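Local coordinates for protein enolase from the environmental genome shotgun sequencing of the Sargasso Sea (PDB 2QGY) that is of unproven function but, as a magnesium-binding member of the enolase superfamily, probably acts on a carboxylate substrate by abstracting its alpha-proton, at residues P134-L146 / I157-Y171. Sequence-based numbering, arbitrary orientation.
Sequences PNVPIYATCWSDL and IEKFYGKKYGGIKIY
Lys169 NZ is gripped by three groups inside the barrel: it donates to Tyr139 OH (2.9 Å) and forms salt bridges with Glu226, a magnesium ligand, and Glu328. The lysine gets there by running CG anti to its backbone N (chi1 -172°) and bending at chi3, with CB passing the Tyr139 ring 3.5 Å from CE1. Thr141 lies alongside, its OG1 bonded to Glu328 as well. The strands themselves pair in parallel: Ala140 N donates to Gly167 O, Lys169 N to Ala140 O (2.7 Å) and Cys142 N to Lys169 O, all nearly straight at N-H. At the magnesium end Trp143 turns its edge onto Tyr171 in a T-shaped pair, CD1 standing 3.5 Å above the centre of the tyrosine ring, planes at 60°. A water joins Cys142 O to Tyr171 N. On the helix side Ala140 CB sits over one face of Tyr165, 3.4 Å from CD2, while Phe160 brings CE2 to within 3.8 Å of Cys142 CA. This is a right-handed beta-alpha-beta crossover of the TIM barrel: helix 150-162 packs outside strands 135-141 and 168-170, which continue the sheet to strands 327-329 and 197-200 respectively.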
ATOM      1  N   PRO A 134     -21.017 -21.785 -16.107  1.00 33.17           N
ATOM      2  CA  PRO A 134     -20.600 -22.877 -15.214  1.00 32.53           C
ATOM      3  C   PRO A 134     -19.102 -23.218 -15.314  1.00 31.72           C
ATOM      4  O   PRO A 134     -18.514 -23.724 -14.349  1.00 32.58           O
ATOM      5  CB  PRO A 134     -21.453 -24.058 -15.694  1.00 33.03           C
ATOM      6  CG  PRO A 134     -21.717 -23.756 -17.145  1.00 32.91           C
ATOM      7  CD  PRO A 134     -21.905 -22.256 -17.189  1.00 33.22           C
ATOM      8  N   ASN A 135     -18.509 -22.919 -16.468  1.00 30.34           N
ATOM      9  CA  ASN A 135     -17.127 -23.247 -16.819  0.50 29.72           C
ATOM     10  C   ASN A 135     -16.274 -21.972 -16.886  1.00 29.48           C
ATOM     11  O   ASN A 135     -16.792 -20.918 -17.265  1.00 30.55           O
ATOM     12  CB  ASN A 135     -17.085 -24.006 -18.168  0.50 29.80           C
ATOM     13  CG  ASN A 135     -17.972 -23.363 -19.289  0.50 30.26           C
ATOM     14  OD1 ASN A 135     -18.272 -24.014 -20.300  0.50 29.51           O
ATOM     15  ND2 ASN A 135     -18.367 -22.104 -19.118  0.50 31.02           N
ATOM     16  N   VAL A 136     -14.987 -22.058 -16.559  1.00 26.14           N
ATOM     17  CA  VAL A 136     -14.152 -20.864 -16.637  1.00 24.37           C
ATOM     18  C   VAL A 136     -12.854 -21.179 -17.344  1.00 22.04           C
ATOM     19  O   VAL A 136     -12.095 -21.998 -16.854  1.00 22.79           O
ATOM     20  CB  VAL A 136     -13.853 -20.319 -15.211  1.00 24.17           C
ATOM     21  CG1 VAL A 136     -12.749 -19.200 -15.255  1.00 24.29           C
ATOM     22  CG2 VAL A 136     -15.142 -19.846 -14.568  1.00 24.63           C
ATOM     23  N   PRO A 137     -12.593 -20.552 -18.510  1.00 20.86           N
ATOM     24  CA  PRO A 137     -11.311 -20.856 -19.137  1.00 20.23           C
ATOM     25  C   PRO A 137     -10.132 -20.498 -18.223  1.00 19.64           C
ATOM     26  O   PRO A 137     -10.172 -19.458 -17.539  1.00 19.02           O
ATOM     27  CB  PRO A 137     -11.304 -19.947 -20.378  1.00 20.42           C
ATOM     28  CG  PRO A 137     -12.819 -19.762 -20.693  1.00 21.97           C
ATOM     29  CD  PRO A 137     -13.402 -19.607 -19.310  1.00 20.75           C
ATOM     30  N   ILE A 138      -9.110 -21.340 -18.219  1.00 18.99           N
ATOM     31  CA  ILE A 138      -7.918 -21.105 -17.397  1.00 18.79           C
ATOM     32  C   ILE A 138      -6.629 -21.175 -18.199  1.00 18.94           C
ATOM     33  O   ILE A 138      -6.603 -21.709 -19.301  1.00 19.59           O
ATOM     34  CB  ILE A 138      -7.840 -22.118 -16.200  1.00 18.82           C
ATOM     35  CG1 ILE A 138      -8.061 -23.566 -16.668  1.00 19.58           C
ATOM     36  CG2 ILE A 138      -8.879 -21.780 -15.140  1.00 19.97           C
ATOM     37  CD1 ILE A 138      -6.845 -24.296 -17.144  1.00 23.99           C
ATOM     38  N   TYR A 139      -5.543 -20.646 -17.638  1.00 17.76           N
ATOM     39  CA  TYR A 139      -4.228 -20.862 -18.190  1.00 17.06           C
ATOM     40  C   TYR A 139      -3.310 -21.181 -17.002  1.00 17.32           C
ATOM     41  O   TYR A 139      -3.644 -20.875 -15.850  1.00 19.20           O
ATOM     42  CB  TYR A 139      -3.732 -19.617 -18.960  1.00 17.16           C
ATOM     43  CG  TYR A 139      -3.320 -18.461 -18.056  1.00 14.81           C
ATOM     44  CD1 TYR A 139      -2.001 -18.335 -17.612  1.00 14.76           C
ATOM     45  CD2 TYR A 139      -4.261 -17.515 -17.622  1.00 15.19           C
ATOM     46  CE1 TYR A 139      -1.613 -17.274 -16.731  1.00 14.44           C
ATOM     47  CE2 TYR A 139      -3.898 -16.461 -16.771  1.00 16.31           C
ATOM     48  CZ  TYR A 139      -2.581 -16.355 -16.321  1.00 15.76           C
ATOM     49  OH  TYR A 139      -2.221 -15.310 -15.507  1.00 16.22           O
ATOM     50  N   ALA A 140      -2.177 -21.800 -17.296  1.00 17.19           N
ATOM     51  CA  ALA A 140      -1.243 -22.242 -16.280  1.00 17.91           C
ATOM     52  C   ALA A 140       0.015 -21.424 -16.285  1.00 18.09           C
ATOM     53  O   ALA A 140       0.636 -21.187 -17.346  1.00 18.30           O
ATOM     54  CB  ALA A 140      -0.906 -23.716 -16.479  1.00 17.76           C
ATOM     55  N   THR A 141       0.425 -21.012 -15.089  1.00 18.42           N
ATOM     56  CA  THR A 141       1.653 -20.255 -14.928  1.00 17.69           C
ATOM     57  C   THR A 141       2.794 -21.181 -14.562  1.00 18.67           C
ATOM     58  O   THR A 141       2.666 -22.010 -13.671  1.00 17.43           O
ATOM     59  CB  THR A 141       1.489 -19.160 -13.858  1.00 18.66           C
ATOM     60  OG1 THR A 141       0.561 -18.194 -14.341  1.00 17.00           O
ATOM     61  CG2 THR A 141       2.799 -18.473 -13.550  1.00 18.69           C
ATOM     62  N   CYS A 142       3.897 -21.052 -15.302  1.00 19.23           N
ATOM     63  CA  CYS A 142       5.106 -21.859 -15.081  1.00 20.05           C
ATOM     64  C   CYS A 142       6.173 -21.002 -14.412  1.00 19.50           C
ATOM     65  O   CYS A 142       6.863 -20.215 -15.069  1.00 19.04           O
ATOM     66  CB  CYS A 142       5.679 -22.347 -16.407  1.00 19.60           C
ATOM     67  SG  CYS A 142       6.932 -23.568 -16.105  1.00 23.36           S
ATOM     68  N   TRP A 143       6.292 -21.127 -13.099  1.00 19.60           N
ATOM     69  CA  TRP A 143       7.232 -20.335 -12.358  1.00 19.93           C
ATOM     70  C   TRP A 143       7.753 -21.116 -11.164  1.00 21.03           C
ATOM     71  O   TRP A 143       6.989 -21.822 -10.504  1.00 19.45           O
ATOM     72  CB  TRP A 143       6.525 -19.065 -11.848  1.00 21.21           C
ATOM     73  CG  TRP A 143       7.454 -18.132 -11.136  1.00 21.77           C
ATOM     74  CD1 TRP A 143       8.206 -17.119 -11.695  1.00 23.95           C
ATOM     75  CD2 TRP A 143       7.750 -18.129  -9.743  1.00 21.55           C
ATOM     76  NE1 TRP A 143       8.955 -16.497 -10.724  1.00 23.77           N
ATOM     77  CE2 TRP A 143       8.676 -17.085  -9.512  1.00 23.42           C
ATOM     78  CE3 TRP A 143       7.289 -18.887  -8.644  1.00 20.79           C
ATOM     79  CZ2 TRP A 143       9.178 -16.796  -8.234  1.00 23.95           C
ATOM     80  CZ3 TRP A 143       7.798 -18.603  -7.384  1.00 24.00           C
ATOM     81  CH2 TRP A 143       8.720 -17.564  -7.189  1.00 23.01           C
ATOM     82  N   SER A 144       9.044 -20.981 -10.879  1.00 21.11           N
ATOM     83  CA  SER A 144       9.611 -21.577  -9.658  1.00 22.32           C
ATOM     84  C   SER A 144      10.626 -20.671  -8.940  1.00 24.11           C
ATOM     85  O   SER A 144      11.363 -19.911  -9.576  1.00 23.93           O
ATOM     86  CB  SER A 144      10.261 -22.928  -9.944  1.00 21.52           C
ATOM     87  OG  SER A 144      10.829 -23.452  -8.742  1.00 22.07           O
ATOM     88  N   ASP A 145      10.664 -20.773  -7.616  1.00 25.48           N
ATOM     89  CA  ASP A 145      11.669 -20.055  -6.818  1.00 27.72           C
ATOM     90  C   ASP A 145      12.944 -20.862  -6.602  1.00 29.31           C
ATOM     91  O   ASP A 145      13.894 -20.359  -5.994  1.00 29.98           O
ATOM     92  CB  ASP A 145      11.106 -19.585  -5.471  1.00 27.59           C
ATOM     93  CG  ASP A 145      10.843 -20.727  -4.501  1.00 30.15           C
ATOM     94  OD1 ASP A 145      10.432 -21.815  -4.961  1.00 29.55           O
ATOM     95  OD2 ASP A 145      11.024 -20.509  -3.269  1.00 34.22           O
ATOM     96  N   LEU A 146      12.947 -22.105  -7.085  1.00 30.81           N
ATOM     97  CA  LEU A 146      14.110 -22.991  -6.990  1.00 32.80           C
ATOM     98  C   LEU A 146      15.060 -22.828  -8.170  1.00 35.03           C
ATOM     99  O   LEU A 146      14.664 -22.411  -9.259  1.00 35.20           O
ATOM    100  CB  LEU A 146      13.653 -24.454  -6.886  1.00 32.03           C
ATOM    101  CG  LEU A 146      12.790 -24.831  -5.676  1.00 31.44           C
ATOM    102  CD1 LEU A 146      12.335 -26.281  -5.800  1.00 28.78           C
ATOM    103  CD2 LEU A 146      13.547 -24.607  -4.384  1.00 32.56           C
ATOM    104  N   ILE A 157       7.243 -27.415 -19.022  1.00 29.05           N
ATOM    105  CA  ILE A 157       6.339 -26.878 -20.049  1.00 28.82           C
ATOM    106  C   ILE A 157       5.748 -28.012 -20.915  1.00 28.91           C
ATOM    107  O   ILE A 157       4.600 -27.935 -21.303  1.00 28.09           O
ATOM    108  CB  ILE A 157       7.015 -25.717 -20.863  1.00 29.39           C
ATOM    109  CG1 ILE A 157       7.121 -24.466 -19.980  1.00 29.55           C
ATOM    110  CG2 ILE A 157       6.214 -25.362 -22.118  1.00 28.70           C
ATOM    111  CD1 ILE A 157       8.362 -23.671 -20.201  1.00 29.88           C
ATOM    112  N   GLU A 158       6.518 -29.071 -21.188  1.00 29.58           N
ATOM    113  CA  GLU A 158       5.963 -30.285 -21.824  1.00 30.42           C
ATOM    114  C   GLU A 158       4.823 -30.912 -21.013  1.00 29.68           C
ATOM    115  O   GLU A 158       3.818 -31.367 -21.577  1.00 29.14           O
ATOM    116  CB  GLU A 158       7.038 -31.347 -21.994  1.00 31.68           C
ATOM    117  CG  GLU A 158       7.888 -31.236 -23.222  1.00 36.22           C
ATOM    118  CD  GLU A 158       9.041 -32.207 -23.164  1.00 42.70           C
ATOM    119  OE1 GLU A 158       8.820 -33.344 -22.655  1.00 43.03           O
ATOM    120  OE2 GLU A 158      10.157 -31.824 -23.603  1.00 45.82           O
ATOM    121  N   LYS A 159       5.013 -30.958 -19.696  1.00 29.19           N
ATOM    122  CA  LYS A 159       4.041 -31.518 -18.767  1.00 29.47           C
ATOM    123  C   LYS A 159       2.738 -30.726 -18.862  1.00 28.30           C
ATOM    124  O   LYS A 159       1.687 -31.290 -19.104  1.00 27.46           O
ATOM    125  CB  LYS A 159       4.615 -31.493 -17.347  1.00 28.96           C
ATOM    126  CG  LYS A 159       3.735 -32.129 -16.280  1.00 32.05           C
ATOM    127  CD  LYS A 159       4.231 -31.805 -14.853  1.00 32.43           C
ATOM    128  CE  LYS A 159       5.480 -32.611 -14.457  1.00 37.34           C
ATOM    129  NZ  LYS A 159       6.078 -32.199 -13.126  1.00 36.81           N
ATOM    130  N   PHE A 160       2.824 -29.410 -18.664  1.00 27.45           N
ATOM    131  CA  PHE A 160       1.681 -28.516 -18.834  1.00 26.92           C
ATOM    132  C   PHE A 160       0.996 -28.675 -20.216  1.00 26.77           C
ATOM    133  O   PHE A 160      -0.226 -28.721 -20.318  1.00 26.22           O
ATOM    134  CB  PHE A 160       2.138 -27.053 -18.644  1.00 26.77           C
ATOM    135  CG  PHE A 160       2.481 -26.670 -17.196  1.00 27.11           C
ATOM    136  CD1 PHE A 160       2.625 -27.631 -16.191  1.00 26.64           C
ATOM    137  CD2 PHE A 160       2.637 -25.328 -16.848  1.00 27.23           C
ATOM    138  CE1 PHE A 160       2.950 -27.279 -14.885  1.00 26.56           C
ATOM    139  CE2 PHE A 160       2.961 -24.957 -15.533  1.00 26.62           C
ATOM    140  CZ  PHE A 160       3.105 -25.934 -14.543  1.00 27.20           C
ATOM    141  N   TYR A 161       1.787 -28.718 -21.277  1.00 27.42           N
ATOM    142  CA  TYR A 161       1.246 -28.920 -22.635  1.00 28.87           C
ATOM    143  C   TYR A 161       0.339 -30.160 -22.655  1.00 28.11           C
ATOM    144  O   TYR A 161      -0.829 -30.084 -23.051  1.00 28.12           O
ATOM    145  CB  TYR A 161       2.396 -29.012 -23.660  1.00 29.87           C
ATOM    146  CG  TYR A 161       1.987 -29.523 -25.027  1.00 31.92           C
ATOM    147  CD1 TYR A 161       1.303 -28.704 -25.921  1.00 32.81           C
ATOM    148  CD2 TYR A 161       2.301 -30.830 -25.432  1.00 33.62           C
ATOM    149  CE1 TYR A 161       0.919 -29.162 -27.176  1.00 34.61           C
ATOM    150  CE2 TYR A 161       1.917 -31.306 -26.694  1.00 35.08           C
ATOM    151  CZ  TYR A 161       1.236 -30.459 -27.564  1.00 35.04           C
ATOM    152  OH  TYR A 161       0.851 -30.907 -28.817  1.00 36.13           O
ATOM    153  N   GLY A 162       0.871 -31.279 -22.170  1.00 28.42           N
ATOM    154  CA  GLY A 162       0.108 -32.525 -22.032  1.00 28.02           C
ATOM    155  C   GLY A 162      -1.239 -32.377 -21.357  1.00 28.82           C
ATOM    156  O   GLY A 162      -2.163 -33.152 -21.621  1.00 27.87           O
ATOM    157  N   LYS A 163      -1.370 -31.350 -20.511  1.00 28.55           N
ATOM    158  CA  LYS A 163      -2.557 -31.196 -19.685  1.00 28.93           C
ATOM    159  C   LYS A 163      -3.667 -30.419 -20.380  1.00 28.67           C
ATOM    160  O   LYS A 163      -4.778 -30.361 -19.886  1.00 28.40           O
ATOM    161  CB  LYS A 163      -2.193 -30.542 -18.344  1.00 29.54           C
ATOM    162  CG  LYS A 163      -1.183 -31.319 -17.500  1.00 30.91           C
ATOM    163  CD  LYS A 163      -1.725 -32.664 -17.014  1.00 35.20           C
ATOM    164  CE  LYS A 163      -3.035 -32.524 -16.242  1.00 38.51           C
ATOM    165  NZ  LYS A 163      -3.996 -33.628 -16.581  1.00 41.98           N
ATOM    166  N   LYS A 164      -3.360 -29.833 -21.530  1.00 29.26           N
ATOM    167  CA  LYS A 164      -4.370 -29.164 -22.357  1.00 30.26           C
ATOM    168  C   LYS A 164      -5.058 -27.975 -21.668  1.00 29.28           C
ATOM    169  O   LYS A 164      -6.266 -27.770 -21.840  1.00 29.38           O
ATOM    170  CB  LYS A 164      -5.413 -30.178 -22.871  1.00 30.48           C
ATOM    171  CG  LYS A 164      -4.815 -31.306 -23.736  1.00 32.50           C
ATOM    172  CD  LYS A 164      -5.825 -32.456 -23.969  1.00 33.23           C
ATOM    173  CE  LYS A 164      -7.023 -32.040 -24.816  1.00 37.64           C
ATOM    174  NZ  LYS A 164      -6.611 -31.116 -25.908  1.00 41.95           N
ATOM    175  N   TYR A 165      -4.281 -27.201 -20.897  1.00 29.20           N
ATOM    176  CA  TYR A 165      -4.755 -25.918 -20.341  1.00 28.65           C
ATOM    177  C   TYR A 165      -5.117 -24.923 -21.442  1.00 28.86           C
ATOM    178  O   TYR A 165      -4.774 -25.126 -22.602  1.00 29.25           O
ATOM    179  CB  TYR A 165      -3.683 -25.285 -19.460  1.00 29.01           C
ATOM    180  CG  TYR A 165      -3.190 -26.161 -18.343  1.00 29.25           C
ATOM    181  CD1 TYR A 165      -4.054 -26.631 -17.370  1.00 28.93           C
ATOM    182  CD2 TYR A 165      -1.850 -26.511 -18.258  1.00 29.74           C
ATOM    183  CE1 TYR A 165      -3.598 -27.441 -16.336  1.00 30.48           C
ATOM    184  CE2 TYR A 165      -1.379 -27.304 -17.224  1.00 29.74           C
ATOM    185  CZ  TYR A 165      -2.255 -27.756 -16.269  1.00 29.71           C
ATOM    186  OH  TYR A 165      -1.806 -28.553 -15.252  1.00 31.19           O
ATOM    187  N   GLY A 166      -5.788 -23.836 -21.072  1.00 27.79           N
ATOM    188  CA  GLY A 166      -6.180 -22.821 -22.050  1.00 27.66           C
ATOM    189  C   GLY A 166      -5.029 -21.968 -22.530  1.00 26.71           C
ATOM    190  O   GLY A 166      -5.200 -21.152 -23.438  1.00 27.58           O
ATOM    191  N   GLY A 167      -3.854 -22.151 -21.920  1.00 25.48           N
ATOM    192  CA  GLY A 167      -2.696 -21.302 -22.176  1.00 23.13           C
ATOM    193  C   GLY A 167      -1.578 -21.610 -21.204  1.00 21.49           C
ATOM    194  O   GLY A 167      -1.800 -22.271 -20.201  1.00 21.81           O
ATOM    195  N   ILE A 168      -0.369 -21.164 -21.516  1.00 20.83           N
ATOM    196  CA  ILE A 168       0.755 -21.288 -20.578  1.00 20.13           C
ATOM    197  C   ILE A 168       1.431 -19.926 -20.468  1.00 19.81           C
ATOM    198  O   ILE A 168       1.700 -19.269 -21.495  1.00 18.07           O
ATOM    199  CB  ILE A 168       1.785 -22.371 -21.033  1.00 19.91           C
ATOM    200  CG1 ILE A 168       1.163 -23.768 -20.913  1.00 21.58           C
ATOM    201  CG2 ILE A 168       3.076 -22.315 -20.185  1.00 18.35           C
ATOM    202  CD1 ILE A 168       1.982 -24.891 -21.572  1.00 22.76           C
ATOM    203  N   LYS A 169       1.665 -19.479 -19.232  1.00 18.28           N
ATOM    204  CA  LYS A 169       2.421 -18.245 -19.009  1.00 17.73           C
ATOM    205  C   LYS A 169       3.851 -18.537 -18.554  1.00 17.30           C
ATOM    206  O   LYS A 169       4.062 -19.286 -17.616  1.00 17.71           O
ATOM    207  CB  LYS A 169       1.686 -17.298 -18.039  1.00 18.26           C
ATOM    208  CG  LYS A 169       2.364 -15.950 -17.950  1.00 17.84           C
ATOM    209  CD  LYS A 169       1.565 -14.896 -17.186  1.00 18.13           C
ATOM    210  CE  LYS A 169       1.459 -15.215 -15.674  1.00 19.06           C
ATOM    211  NZ  LYS A 169       0.480 -14.293 -14.969  1.00 18.13           N
ATOM    212  N   ILE A 170       4.839 -17.983 -19.262  1.00 16.08           N
ATOM    213  CA  ILE A 170       6.243 -18.132 -18.889  1.00 18.25           C
ATOM    214  C   ILE A 170       6.910 -16.801 -18.538  1.00 17.84           C
ATOM    215  O   ILE A 170       6.344 -15.716 -18.789  1.00 18.25           O
ATOM    216  CB  ILE A 170       7.043 -18.813 -20.031  1.00 18.11           C
ATOM    217  CG1 ILE A 170       6.923 -17.972 -21.306  1.00 20.68           C
ATOM    218  CG2 ILE A 170       6.515 -20.257 -20.278  1.00 19.20           C
ATOM    219  CD1 ILE A 170       7.904 -18.335 -22.395  1.00 20.20           C
ATOM    220  N   TYR A 171       8.095 -16.883 -17.944  1.00 18.11           N
ATOM    221  CA  TYR A 171       8.864 -15.719 -17.543  1.00 19.13           C
ATOM    222  C   TYR A 171      10.177 -15.730 -18.331  1.00 21.09           C
ATOM    223  O   TYR A 171      11.166 -16.322 -17.887  1.00 20.98           O
ATOM    224  CB  TYR A 171       9.134 -15.742 -16.030  1.00 19.15           C
ATOM    225  CG  TYR A 171       7.900 -15.504 -15.170  1.00 19.53           C
ATOM    226  CD1 TYR A 171       7.754 -14.324 -14.434  1.00 21.30           C
ATOM    227  CD2 TYR A 171       6.908 -16.463 -15.085  1.00 20.50           C
ATOM    228  CE1 TYR A 171       6.596 -14.110 -13.628  1.00 20.46           C
ATOM    229  CE2 TYR A 171       5.762 -16.252 -14.299  1.00 20.51           C
ATOM    230  CZ  TYR A 171       5.626 -15.070 -13.598  1.00 20.43           C
ATOM    231  OH  TYR A 171       4.497 -14.884 -12.802  1.00 22.45           O
TER
HETATM  232  O   HOH W   1       8.717 -19.491 -17.082  1.00 23.10           O